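Local structure of citrate synthase (Metallosphaera sedula, 6ABX) at residues I34-L37 against A38-N42; E45-Y48 against L49-G53; D62-K65 against S66-E70; P144-H148 against S149-L153; V168-V171 against S172-H176. The protein probably catalyses the condensation of acetyl-CoA with oxaloacetate and water to give citrate and CoA, a reaction of the tricarboxylic acid cycle. One frame throughout, in Å; residues are numbered along the deposited sequence.

All five contacts are local, three to five residues apart, and differ mainly in surroundings. Contact 5, whose touching residues are all buried, has its centre about 10 Å from the centre of the chain and is mostly aliphatic; contact 3, centred about 22 Å from it, has half its touching residues exposed and carries a water. Contacts 1, 2, 3 and 5 each run along one helix toward its C-terminal end, whereas contact 4 joins a loop to the start of helix 148-157. Contact 2 is buried and aromatic; contact 1, partly buried, has two serines near the helix end. Packing links them: W51 meets F64, N42 meets D170, and S149 OG probably hydrogen-bonds D170 OD1.

Contact 1 of 5, residues I34-L37 against A38-N42; sequences IFDL and ASFSN
A38 meets I34 through the first backbone bond of this helical stretch, its N lying 2.9 Å from I34 O with an N-H...O angle of 162°. S39 grips F35 O twice. The amide N and the hydroxyl OG of S39 are each 2.9 Å from F35 O and reach it from opposite faces of the carbonyl plane; the hydroxyl can fold back like this because OG stands beside its own backbone N (chi1 -63°), facing the preceding turn. F40 N in turn lies 2.9 Å from D36 O. The ring carbon F40 CD2 lies 3.4 Å from the same D36 O, while the CB of S39 sits over the centre of one ring face. These bonds run the length of the short helix 34-40, which directly follows strand 32-33 of the antiparallel sheet. I265 of helix 261-270 packs on I34, F35 and A38 here, and the I34 side chain is about 5 Å from that of R262, an oxaloacetate-binding residue. At S41 the backbone leaves helical geometry, although S41 N is still held by L37 O at 2.8 Å. S41 CB packs 4.0 Å from L37 CD2, its OG bonding to E45 OE1 in the next helix. N42 then takes the N-cap position of helix 43-52, with OD1 accepting from E45 N.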
loop_
_atom_site.group_PDB
_atom_site.type_symbol
_atom_site.label_atom_id
_atom_site.label_comp_id
_atom_site.label_asym_id
_atom_site.label_seq_id
_atom_site.Cartn_x
_atom_site.Cartn_y
_atom_site.Cartn_z
ATOM N N ILE A 34 10.924 -22.537 14.069
ATOM C CA ILE A 34 9.472 -22.446 14.132
ATOM C C ILE A 34 8.884 -23.684 14.819
ATOM O O ILE A 34 7.858 -23.586 15.471
ATOM C CB ILE A 34 8.875 -22.226 12.736
ATOM C CG1 ILE A 34 7.410 -21.752 12.816
ATOM C CG2 ILE A 34 9.039 -23.478 11.902
ATOM C CD1 ILE A 34 7.216 -20.400 13.489
ATOM N N PHE A 35 9.535 -24.853 14.679
ATOM C CA PHE A 35 9.095 -26.057 15.353
ATOM C C PHE A 35 9.075 -25.885 16.890
ATOM O O PHE A 35 8.087 -26.272 17.556
ATOM C CB PHE A 35 9.898 -27.279 14.894
ATOM C CG PHE A 35 9.742 -27.638 13.433
ATOM C CD1 PHE A 35 8.673 -28.385 12.989
ATOM C CD2 PHE A 35 10.646 -27.170 12.492
ATOM C CE1 PHE A 35 8.531 -28.687 11.636
ATOM C CE2 PHE A 35 10.511 -27.484 11.141
ATOM C CZ PHE A 35 9.458 -28.260 10.719
ATOM N N ASP A 36 10.156 -25.330 17.465
ATOM C CA ASP A 36 10.243 -25.093 18.875
ATOM C C ASP A 36 9.243 -24.026 19.331
ATOM O O ASP A 36 8.590 -24.180 20.353
ATOM C CB ASP A 36 11.667 -24.660 19.269
ATOM C CG ASP A 36 12.712 -25.757 19.152
ATOM O OD1 ASP A 36 12.305 -26.913 19.095
ATOM O OD2 ASP A 36 13.927 -25.418 19.066
ATOM N N LEU A 37 9.057 -22.953 18.546
ATOM C CA LEU A 37 8.093 -21.940 18.967
ATOM C C LEU A 37 6.687 -22.542 18.940
ATOM O O LEU A 37 5.883 -22.303 19.813
ATOM C CB LEU A 37 8.197 -20.715 18.056
ATOM C CG LEU A 37 9.549 -20.029 18.092
ATOM C CD1 LEU A 37 9.629 -18.894 17.111
ATOM C CD2 LEU A 37 9.835 -19.549 19.497
ATOM N N ALA A 38 6.372 -23.355 17.922
ATOM C CA ALA A 38 5.073 -23.996 17.891
ATOM C C ALA A 38 4.868 -24.987 19.037
ATOM O O ALA A 38 3.786 -25.115 19.575
ATOM C CB ALA A 38 4.920 -24.675 16.556
ATOM N N SER A 39 5.913 -25.711 19.413
ATOM C CA SER A 39 5.859 -26.631 20.510
ATOM C C SER A 39 5.642 -25.942 21.850
ATOM O O SER A 39 4.924 -26.482 22.717
ATOM C CB SER A 39 7.094 -27.481 20.587
ATOM O OG SER A 39 7.221 -28.285 19.419
ATOM N N PHE A 40 6.388 -24.862 22.085
ATOM C CA PHE A 40 6.543 -24.376 23.436
ATOM C C PHE A 40 6.094 -22.933 23.651
ATOM O O PHE A 40 5.892 -22.521 24.827
ATOM C CB PHE A 40 7.996 -24.498 23.855
ATOM C CG PHE A 40 8.581 -25.874 23.697
ATOM C CD1 PHE A 40 8.017 -26.982 24.308
ATOM C CD2 PHE A 40 9.682 -26.059 22.903
ATOM C CE1 PHE A 40 8.539 -28.251 24.082
ATOM C CE2 PHE A 40 10.255 -27.303 22.751
ATOM C CZ PHE A 40 9.677 -28.398 23.340
ATOM N N SER A 41 5.941 -22.140 22.579
ATOM C CA SER A 41 5.713 -20.704 22.758
ATOM C C SER A 41 4.222 -20.350 22.599
ATOM O O SER A 41 3.309 -21.259 22.652
ATOM C CB SER A 41 6.618 -19.944 21.793
ATOM O OG SER A 41 6.569 -18.535 22.065
ATOM N N ASN A 42 3.904 -19.042 22.527
ATOM C CA ASN A 42 2.549 -18.612 22.417
ATOM C C ASN A 42 2.524 -17.301 21.615
ATOM O O ASN A 42 3.600 -16.706 21.391
ATOM C CB ASN A 42 1.852 -18.487 23.771
ATOM C CG ASN A 42 2.661 -17.609 24.697
ATOM O OD1 ASN A 42 2.713 -16.405 24.499
ATOM N ND2 ASN A 42 3.315 -18.225 25.672
#

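Contact 2 of 5, residues E45-Y48 against L49-G53; sequences EVAY and LLWYG
Y52 and Y48 are joined first by the backbone: Y52 N donates to Y48 O at 2.8 Å, and L50 N to V46 O at the same distance. L49 N to E45 O and W51 N to A47 O complete a run of i to i+4 bonds, the W51 bond being the straightest at 164°. The two tyrosine rings then meet edge-to-face. Y52 presents its CD2 edge over the centre of the Y48 ring, with Y48 CD2 and Y52 CD2 3.6 Å apart and the ring planes at 55°. Y48 reaches this place because its CG is anti to the backbone N (chi1 -171°), while F64 of the next helix makes a further edge-to-face pair with it. An alanine here would remove the ring and is likely to leave the edge of Y52 and the face of F64 without their aromatic mate. On the other flanks V46 CG1 and L50 CD1 lie alongside at 4.0 Å, and A47 CB touches W51 CZ3 at 4.1 Å; W51 NE1 is held by T337 OG1. The stretch makes up most of helix 43-52, which G53 leaves with positive phi, in the helix-rich fold of citrate synthase.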
loop_
_atom_site.group_PDB
_atom_site.type_symbol
_atom_site.label_atom_id
_atom_site.label_comp_id
_atom_site.label_asym_id
_atom_site.label_seq_id
_atom_site.Cartn_x
_atom_site.Cartn_y
_atom_site.Cartn_z
ATOM N N GLU A 45 4.245 -14.254 23.227
ATOM C CA GLU A 45 5.679 -14.387 23.408
ATOM C C GLU A 45 6.402 -14.220 22.056
ATOM O O GLU A 45 7.484 -13.616 21.968
ATOM C CB GLU A 45 6.011 -15.751 24.008
ATOM C CG GLU A 45 7.454 -15.933 24.254
ATOM C CD GLU A 45 7.816 -17.233 24.952
ATOM O OE1 GLU A 45 7.978 -18.266 24.241
ATOM O OE2 GLU A 45 7.893 -17.206 26.194
ATOM N N VAL A 46 5.852 -14.813 20.983
ATOM C CA VAL A 46 6.504 -14.649 19.667
ATOM C C VAL A 46 6.374 -13.219 19.138
ATOM O O VAL A 46 7.328 -12.764 18.476
ATOM C CB VAL A 46 6.016 -15.705 18.644
ATOM C CG1 VAL A 46 6.732 -15.530 17.317
ATOM C CG2 VAL A 46 6.243 -17.110 19.151
ATOM N N ALA A 47 5.250 -12.530 19.361
ATOM C CA ALA A 47 5.115 -11.116 18.966
ATOM C C ALA A 47 6.182 -10.288 19.702
ATOM O O ALA A 47 6.881 -9.471 19.081
ATOM C CB ALA A 47 3.746 -10.587 19.264
ATOM N N TYR A 48 6.400 -10.591 20.990
ATOM C CA TYR A 48 7.466 -9.918 21.749
ATOM C C TYR A 48 8.811 -10.172 21.075
ATOM O O TYR A 48 9.638 -9.225 20.946
ATOM C CB TYR A 48 7.494 -10.411 23.198
ATOM C CG TYR A 48 8.411 -9.624 24.124
ATOM C CD1 TYR A 48 9.784 -9.778 24.062
ATOM C CD2 TYR A 48 7.887 -8.695 24.993
ATOM C CE1 TYR A 48 10.628 -9.036 24.865
ATOM C CE2 TYR A 48 8.708 -7.991 25.856
ATOM C CZ TYR A 48 10.086 -8.116 25.736
ATOM O OH TYR A 48 10.879 -7.337 26.544
ATOM N N LEU A 49 9.083 -11.439 20.794
ATOM C CA LEU A 49 10.373 -11.834 20.179
ATOM C C LEU A 49 10.591 -11.082 18.871
ATOM O O LEU A 49 11.697 -10.503 18.627
ATOM C CB LEU A 49 10.382 -13.332 19.952
ATOM C CG LEU A 49 11.581 -13.892 19.206
ATOM C CD1 LEU A 49 12.868 -13.678 20.004
ATOM C CD2 LEU A 49 11.349 -15.340 18.937
ATOM N N LEU A 50 9.552 -11.060 18.023
ATOM C CA LEU A 50 9.739 -10.457 16.709
ATOM C C LEU A 50 9.991 -8.951 16.833
ATOM O O LEU A 50 10.891 -8.397 16.147
ATOM C CB LEU A 50 8.510 -10.777 15.832
ATOM C CG LEU A 50 8.493 -12.193 15.296
ATOM C CD1 LEU A 50 7.150 -12.550 14.661
ATOM C CD2 LEU A 50 9.623 -12.432 14.291
ATOM N N TRP A 51 9.242 -8.262 17.684
ATOM C CA TRP A 51 9.355 -6.793 17.801
ATOM C C TRP A 51 10.605 -6.369 18.572
ATOM O O TRP A 51 11.243 -5.427 18.159
ATOM C CB TRP A 51 8.128 -6.166 18.456
ATOM C CG TRP A 51 6.965 -6.004 17.505
ATOM C CD1 TRP A 51 7.001 -5.626 16.200
ATOM C CD2 TRP A 51 5.575 -6.175 17.829
ATOM N NE1 TRP A 51 5.734 -5.580 15.664
ATOM C CE2 TRP A 51 4.830 -5.897 16.639
ATOM C CE3 TRP A 51 4.877 -6.494 19.000
ATOM C CZ2 TRP A 51 3.450 -5.956 16.597
ATOM C CZ3 TRP A 51 3.508 -6.554 18.950
ATOM C CH2 TRP A 51 2.805 -6.292 17.757
ATOM N N TYR A 52 10.957 -7.096 19.637
ATOM C CA TYR A 52 12.024 -6.593 20.571
ATOM C C TYR A 52 13.324 -7.374 20.463
ATOM O O TYR A 52 14.317 -6.938 21.057
ATOM C CB TYR A 52 11.490 -6.613 22.002
ATOM C CG TYR A 52 10.303 -5.720 22.241
ATOM C CD1 TYR A 52 10.396 -4.349 22.043
ATOM C CD2 TYR A 52 9.065 -6.225 22.640
ATOM C CE1 TYR A 52 9.316 -3.514 22.251
ATOM C CE2 TYR A 52 7.984 -5.387 22.868
ATOM C CZ TYR A 52 8.106 -4.026 22.650
ATOM O OH TYR A 52 7.052 -3.183 22.848
ATOM N N GLY A 53 13.341 -8.512 19.784
ATOM C CA GLY A 53 14.544 -9.194 19.394
ATOM C C GLY A 53 15.040 -10.244 20.379
ATOM O O GLY A 53 16.050 -10.855 20.121
#

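Contact 3 of 5, residues D62-K65 against S66-E70; sequences DDFK and SRLAE
F64 and L68 cross obliquely one helical turn apart: the outer part of the phenyl ring, at F64 CE2, lies 3.7 Å from L68 CD1. The torsions bring them together. F64 CG is anti to its backbone N (chi1 179°), whereas L68 CG stands beside its own N, and L68 N donates to F64 O at 3.0 Å with a nearly straight N-H...O angle of 172°. This pair marks the inner face of the amphipathic helix 58-69; I117 of helix 112-134 packs on both F64 and L68. The other face is polar. There a single water links D62 and S66, donating to D62 O at 3.0 Å and accepting from S66 OG at 3.1 Å; its approach to D62 OD1 is doubtfully short. A69 N donates to K65 O at 3.0 Å. R67, extended from CG to NE, directs its end away from D62-K65 and packs on Y52 and D111.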
loop_
_atom_site.group_PDB
_atom_site.type_symbol
_atom_site.label_atom_id
_atom_site.label_comp_id
_atom_site.label_asym_id
_atom_site.label_seq_id
_atom_site.Cartn_x
_atom_site.Cartn_y
_atom_site.Cartn_z
ATOM N N ASP A 62 4.299 -10.660 31.052
ATOM C CA ASP A 62 3.083 -10.276 31.787
ATOM C C ASP A 62 2.670 -8.831 31.457
ATOM O O ASP A 62 1.523 -8.554 31.177
ATOM C CB ASP A 62 3.283 -10.382 33.298
ATOM C CG ASP A 62 1.957 -10.226 34.023
ATOM O OD1 ASP A 62 1.028 -11.047 33.736
ATOM O OD2 ASP A 62 1.829 -9.259 34.796
ATOM N N ASP A 63 3.625 -7.899 31.487
ATOM C CA ASP A 63 3.350 -6.511 31.148
ATOM C C ASP A 63 2.852 -6.392 29.696
ATOM O O ASP A 63 1.971 -5.628 29.399
ATOM C CB ASP A 63 4.580 -5.612 31.337
ATOM C CG ASP A 63 4.918 -5.416 32.802
ATOM O OD1 ASP A 63 4.136 -5.902 33.645
ATOM O OD2 ASP A 63 5.952 -4.784 33.068
ATOM N N PHE A 64 3.505 -7.111 28.773
ATOM C CA PHE A 64 3.263 -7.013 27.337
ATOM C C PHE A 64 1.897 -7.603 27.010
ATOM O O PHE A 64 1.156 -6.991 26.181
ATOM C CB PHE A 64 4.350 -7.769 26.578
ATOM C CG PHE A 64 4.217 -7.769 25.082
ATOM C CD1 PHE A 64 4.372 -6.597 24.331
ATOM C CD2 PHE A 64 3.922 -8.943 24.430
ATOM C CE1 PHE A 64 4.302 -6.639 22.946
ATOM C CE2 PHE A 64 3.811 -8.973 23.052
ATOM C CZ PHE A 64 4.013 -7.823 22.314
ATOM N N LYS A 65 1.571 -8.733 27.644
ATOM C CA LYS A 65 0.214 -9.385 27.467
ATOM C C LYS A 65 -0.879 -8.394 27.878
ATOM O O LYS A 65 -1.852 -8.213 27.191
ATOM C CB LYS A 65 0.071 -10.657 28.305
ATOM C CG LYS A 65 0.775 -11.863 27.719
ATOM C CD LYS A 65 0.932 -12.964 28.756
ATOM C CE LYS A 65 -0.357 -13.587 29.225
ATOM N NZ LYS A 65 -0.069 -14.544 30.320
ATOM N N SER A 66 -0.638 -7.667 28.973
ATOM C CA SER A 66 -1.576 -6.641 29.460
ATOM C C SER A 66 -1.709 -5.485 28.486
ATOM O O SER A 66 -2.791 -5.030 28.233
ATOM C CB SER A 66 -1.191 -6.135 30.823
ATOM O OG SER A 66 -1.378 -7.162 31.758
ATOM N N ARG A 67 -0.594 -5.034 27.930
ATOM C CA ARG A 67 -0.592 -3.960 27.035
ATOM C C ARG A 67 -1.404 -4.281 25.794
ATOM O O ARG A 67 -2.186 -3.436 25.362
ATOM C CB ARG A 67 0.823 -3.575 26.647
ATOM C CG ARG A 67 0.848 -2.341 25.766
ATOM C CD ARG A 67 2.238 -1.888 25.444
ATOM N NE ARG A 67 2.167 -0.650 24.675
ATOM C CZ ARG A 67 3.215 -0.057 24.137
ATOM N NH1 ARG A 67 4.419 -0.603 24.270
ATOM N NH2 ARG A 67 3.036 1.078 23.477
ATOM N N LEU A 68 -1.170 -5.455 25.190
ATOM C CA LEU A 68 -1.987 -5.864 24.034
ATOM C C LEU A 68 -3.475 -5.948 24.410
ATOM O O LEU A 68 -4.347 -5.370 23.684
ATOM C CB LEU A 68 -1.502 -7.217 23.488
ATOM C CG LEU A 68 -0.357 -7.199 22.482
ATOM C CD1 LEU A 68 0.245 -8.594 22.343
ATOM C CD2 LEU A 68 -0.843 -6.692 21.147
ATOM N N ALA A 69 -3.783 -6.630 25.503
ATOM C CA ALA A 69 -5.159 -6.945 25.879
ATOM C C ALA A 69 -5.964 -5.648 26.073
ATOM O O ALA A 69 -7.157 -5.566 25.759
ATOM C CB ALA A 69 -5.172 -7.801 27.110
ATOM N N GLU A 70 -5.296 -4.615 26.627
ATOM C CA GLU A 70 -5.943 -3.348 26.899
ATOM C C GLU A 70 -6.008 -2.413 25.664
ATOM O O GLU A 70 -6.542 -1.299 25.794
ATOM C CB GLU A 70 -5.233 -2.654 28.066
ATOM C CG GLU A 70 -5.358 -3.381 29.369
ATOM C CD GLU A 70 -6.735 -3.510 29.993
ATOM O OE1 GLU A 70 -6.888 -4.375 30.874
ATOM O OE2 GLU A 70 -7.653 -2.701 29.641
HETATM O O HOH W 1 -0.801 -10.113 32.275
#

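Contact 4 of 5, residues P144-H148 against S149-L153; sequences PSLSH and SENFL
The H148 ring lies beside S149, whose OG sits at its edge, in the ring plane, 4.0 Å from H148 CD2. Over one face of that ring, offset toward the rim, is a water bonded to both H148 O and N151 ND2 at 2.9 Å each; F43 also stacks on the imidazole. F152 N donates to H148 O at 3.1 Å, and F319 meets the F152 ring edge-to-face. The E150 side chain, extended (chi1 -175°, chi2 170°), crosses that of L146 at about a right angle, bringing its CD 3.6 Å from L146 CD2. A second water accepts from S147 N and approaches E150 OE1, at a doubtfully short distance. Replacing E150 by alanine would remove the carboxylate beside L146 and would probably uncover the CD2 methyl of that leucine. N151 N donates to S147 O at 2.9 Å, the first turn's straightest bond (163°). L146 CB rests 3.9 Å from N151 CB, closing the loop on the helix. Here S147 holds the N-cap position of helix 148-157 without a side-chain cap, and S147 O and H148 O take the first-turn amides of N151 and F152.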
loop_
_atom_site.group_PDB
_atom_site.type_symbol
_atom_site.label_atom_id
_atom_site.label_comp_id
_atom_site.label_asym_id
_atom_site.label_seq_id
_atom_site.Cartn_x
_atom_site.Cartn_y
_atom_site.Cartn_z
ATOM N N PRO A 144 -10.523 -8.244 28.040
ATOM C CA PRO A 144 -9.116 -8.002 28.311
ATOM C C PRO A 144 -8.513 -8.911 29.391
ATOM O O PRO A 144 -7.296 -9.031 29.435
ATOM C CB PRO A 144 -9.068 -6.489 28.607
ATOM C CG PRO A 144 -10.418 -6.217 29.173
ATOM C CD PRO A 144 -11.388 -7.121 28.451
ATOM N N SER A 145 -9.312 -9.775 30.026
ATOM C CA SER A 145 -8.785 -10.801 30.914
ATOM C C SER A 145 -8.315 -12.047 30.157
ATOM O O SER A 145 -7.668 -12.916 30.735
ATOM C CB SER A 145 -9.823 -11.192 31.973
ATOM O OG SER A 145 -10.858 -11.953 31.376
ATOM N N LEU A 146 -8.629 -12.135 28.863
ATOM C CA LEU A 146 -8.296 -13.284 28.084
ATOM C C LEU A 146 -7.030 -13.011 27.268
ATOM O O LEU A 146 -6.857 -11.923 26.828
ATOM C CB LEU A 146 -9.471 -13.624 27.151
ATOM C CG LEU A 146 -10.789 -13.986 27.827
ATOM C CD1 LEU A 146 -11.843 -14.315 26.756
ATOM C CD2 LEU A 146 -10.552 -15.182 28.752
ATOM N N SER A 147 -6.261 -14.068 27.026
ATOM C CA SER A 147 -5.119 -13.965 26.110
ATOM C C SER A 147 -5.593 -13.854 24.658
ATOM O O SER A 147 -6.754 -13.961 24.348
ATOM C CB SER A 147 -4.184 -15.110 26.300
ATOM O OG SER A 147 -3.512 -14.919 27.562
ATOM N N HIS A 148 -4.647 -13.511 23.790
ATOM C CA HIS A 148 -4.984 -13.104 22.415
ATOM C C HIS A 148 -5.857 -14.149 21.737
ATOM O O HIS A 148 -6.870 -13.775 21.138
ATOM C CB HIS A 148 -3.711 -12.835 21.618
ATOM C CG HIS A 148 -3.948 -12.484 20.208
ATOM N ND1 HIS A 148 -4.078 -11.179 19.806
ATOM C CD2 HIS A 148 -4.111 -13.264 19.103
ATOM C CE1 HIS A 148 -4.266 -11.162 18.490
ATOM N NE2 HIS A 148 -4.304 -12.414 18.041
ATOM N N SER A 149 -5.383 -15.391 21.670
ATOM C CA SER A 149 -6.085 -16.420 20.860
ATOM C C SER A 149 -7.395 -16.840 21.553
ATOM O O SER A 149 -8.407 -17.053 20.864
ATOM C CB SER A 149 -5.166 -17.589 20.615
ATOM O OG SER A 149 -4.039 -17.178 19.841
ATOM N N GLU A 150 -7.374 -16.914 22.883
ATOM C CA GLU A 150 -8.615 -17.261 23.624
ATOM C C GLU A 150 -9.692 -16.190 23.340
ATOM O O GLU A 150 -10.873 -16.480 23.072
ATOM C CB GLU A 150 -8.364 -17.407 25.126
ATOM C CG GLU A 150 -9.650 -17.892 25.782
ATOM C CD GLU A 150 -9.647 -18.334 27.232
ATOM O OE1 GLU A 150 -8.574 -18.170 27.901
ATOM O OE2 GLU A 150 -10.740 -18.834 27.674
ATOM N N ASN A 151 -9.286 -14.920 23.399
ATOM C CA ASN A 151 -10.191 -13.828 23.158
ATOM C C ASN A 151 -10.736 -13.854 21.720
ATOM O O ASN A 151 -11.908 -13.484 21.482
ATOM C CB ASN A 151 -9.537 -12.468 23.398
ATOM C CG ASN A 151 -10.501 -11.337 23.165
ATOM O OD1 ASN A 151 -11.467 -11.198 23.933
ATOM N ND2 ASN A 151 -10.228 -10.506 22.179
ATOM N N PHE A 152 -9.886 -14.193 20.744
ATOM C CA PHE A 152 -10.294 -14.186 19.355
ATOM C C PHE A 152 -11.451 -15.196 19.158
ATOM O O PHE A 152 -12.494 -14.874 18.560
ATOM C CB PHE A 152 -9.092 -14.534 18.457
ATOM C CG PHE A 152 -9.181 -14.087 17.018
ATOM C CD1 PHE A 152 -10.365 -13.662 16.440
ATOM C CD2 PHE A 152 -8.046 -14.086 16.231
ATOM C CE1 PHE A 152 -10.415 -13.239 15.126
ATOM C CE2 PHE A 152 -8.113 -13.696 14.903
ATOM C CZ PHE A 152 -9.274 -13.217 14.370
ATOM N N LEU A 153 -11.307 -16.370 19.739
ATOM C CA LEU A 153 -12.364 -17.391 19.641
ATOM C C LEU A 153 -13.607 -16.981 20.431
ATOM O O LEU A 153 -14.723 -17.180 19.990
ATOM C CB LEU A 153 -11.845 -18.745 20.106
ATOM C CG LEU A 153 -10.800 -19.387 19.189
ATOM C CD1 LEU A 153 -10.277 -20.665 19.805
ATOM C CD2 LEU A 153 -11.362 -19.633 17.813
HETATM O O HOH W 2 -6.791 -16.573 28.260
HETATM O O HOH W 3 -8.125 -11.300 20.347
#

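Contact 5 of 5, residues V168-V171 against S172-H176; sequences VLDV and SLMLH
Regular i to i+4 bonds run from V168 to L175, beginning with S172 N on V168 O (2.9 Å, 170°) and ending with L175 N on V171 O, marking the C-terminal part of the buried helix 163-174 in the citrate synthase fold. V168 O takes a second donor as well: S172 OG, placed beside its own backbone N by chi1 -49°, lies 2.7 Å from it and above the carbonyl plane. This intrahelical bond gives the buried hydroxyl a partner among apolar neighbours. Along one flank L169 and L173 meet at a slant, L169 CG touching L173 CD1 at 3.8 Å, with F152 and L153 of helix 148-157 packing on L169. Along another, V171 and L175 lie side by side and point the same way, CG1 of the valine 4.1 Å from CD1 of the leucine. L175 lies beside the oxaloacetate-binding residue R262, their side chains about 4 Å apart. M174 is bent at chi3, and its CE methyl touches both V171 CG2 (3.9 Å) and the carboxylate oxygen D170 OD2 (3.7 Å). The D170 carboxylate is itself occupied, OD1 by S149 OG and OD2 by F43 N. Finally H176 ND1 points straight back at S172 O, 2.8 Å away and almost exactly in the imidazole plane.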
loop_
_atom_site.group_PDB
_atom_site.type_symbol
_atom_site.label_atom_id
_atom_site.label_comp_id
_atom_site.label_asym_id
_atom_site.label_seq_id
_atom_site.Cartn_x
_atom_site.Cartn_y
_atom_site.Cartn_z
ATOM N N VAL A 168 -4.597 -24.545 19.267
ATOM C CA VAL A 168 -4.527 -24.717 17.797
ATOM C C VAL A 168 -4.563 -23.356 17.100
ATOM O O VAL A 168 -3.752 -23.103 16.207
ATOM C CB VAL A 168 -5.609 -25.678 17.256
ATOM C CG1 VAL A 168 -5.478 -25.776 15.751
ATOM C CG2 VAL A 168 -5.473 -27.064 17.896
ATOM N N LEU A 169 -5.431 -22.458 17.550
ATOM C CA LEU A 169 -5.480 -21.108 16.938
ATOM C C LEU A 169 -4.151 -20.381 17.187
ATOM O O LEU A 169 -3.574 -19.726 16.269
ATOM C CB LEU A 169 -6.624 -20.261 17.485
ATOM C CG LEU A 169 -6.664 -18.856 16.896
ATOM C CD1 LEU A 169 -6.739 -18.871 15.399
ATOM C CD2 LEU A 169 -7.837 -18.067 17.464
ATOM N N ASP A 170 -3.626 -20.484 18.422
ATOM C CA ASP A 170 -2.419 -19.808 18.802
ATOM C C ASP A 170 -1.251 -20.242 17.886
ATOM O O ASP A 170 -0.509 -19.440 17.338
ATOM C CB ASP A 170 -2.140 -20.113 20.265
ATOM C CG ASP A 170 -1.313 -19.040 20.898
ATOM O OD1 ASP A 170 -1.837 -17.871 21.021
ATOM O OD2 ASP A 170 -0.177 -19.367 21.186
ATOM N N VAL A 171 -1.065 -21.538 17.715
ATOM C CA VAL A 171 -0.038 -22.034 16.820
ATOM C C VAL A 171 -0.288 -21.596 15.370
ATOM O O VAL A 171 0.675 -21.094 14.697
ATOM C CB VAL A 171 0.082 -23.560 16.918
ATOM C CG1 VAL A 171 1.020 -24.127 15.841
ATOM C CG2 VAL A 171 0.536 -23.986 18.296
ATOM N N SER A 172 -1.528 -21.748 14.857
ATOM C CA SER A 172 -1.807 -21.339 13.535
ATOM C C SER A 172 -1.484 -19.857 13.270
ATOM O O SER A 172 -0.899 -19.543 12.210
ATOM C CB SER A 172 -3.242 -21.654 13.172
ATOM O OG SER A 172 -3.523 -22.987 13.510
ATOM N N LEU A 173 -1.756 -18.950 14.233
ATOM C CA LEU A 173 -1.377 -17.554 14.089
ATOM C C LEU A 173 0.148 -17.380 14.164
ATOM O O LEU A 173 0.716 -16.662 13.301
ATOM C CB LEU A 173 -2.070 -16.710 15.166
ATOM C CG LEU A 173 -3.592 -16.641 15.062
ATOM C CD1 LEU A 173 -4.178 -15.984 16.296
ATOM C CD2 LEU A 173 -4.002 -15.914 13.788
ATOM N N MET A 174 0.860 -18.084 15.083
ATOM C CA MET A 174 2.337 -17.891 15.177
ATOM C C MET A 174 2.980 -18.256 13.828
ATOM O O MET A 174 3.920 -17.602 13.328
ATOM C CB MET A 174 2.989 -18.772 16.287
ATOM C CG MET A 174 2.675 -18.312 17.682
ATOM S SD MET A 174 3.525 -19.289 19.013
ATOM C CE MET A 174 2.483 -20.721 19.055
ATOM N N LEU A 175 2.448 -19.285 13.162
ATOM C CA LEU A 175 2.959 -19.787 11.907
ATOM C C LEU A 175 2.858 -18.771 10.765
ATOM O O LEU A 175 3.606 -18.950 9.798
ATOM C CB LEU A 175 2.234 -21.056 11.472
ATOM C CG LEU A 175 2.490 -22.282 12.349
ATOM C CD1 LEU A 175 1.690 -23.488 11.877
ATOM C CD2 LEU A 175 3.949 -22.627 12.370
ATOM N N HIS A 176 1.979 -17.775 10.881
ATOM C CA HIS A 176 1.743 -16.744 9.873
ATOM C C HIS A 176 2.409 -15.390 10.175
ATOM O O HIS A 176 2.231 -14.459 9.396
ATOM C CB HIS A 176 0.244 -16.562 9.658
ATOM C CG HIS A 176 -0.393 -17.690 8.917
ATOM N ND1 HIS A 176 -0.836 -18.828 9.553
ATOM C CD2 HIS A 176 -0.678 -17.844 7.608
ATOM C CE1 HIS A 176 -1.353 -19.655 8.633
ATOM N NE2 HIS A 176 -1.215 -19.098 7.424
#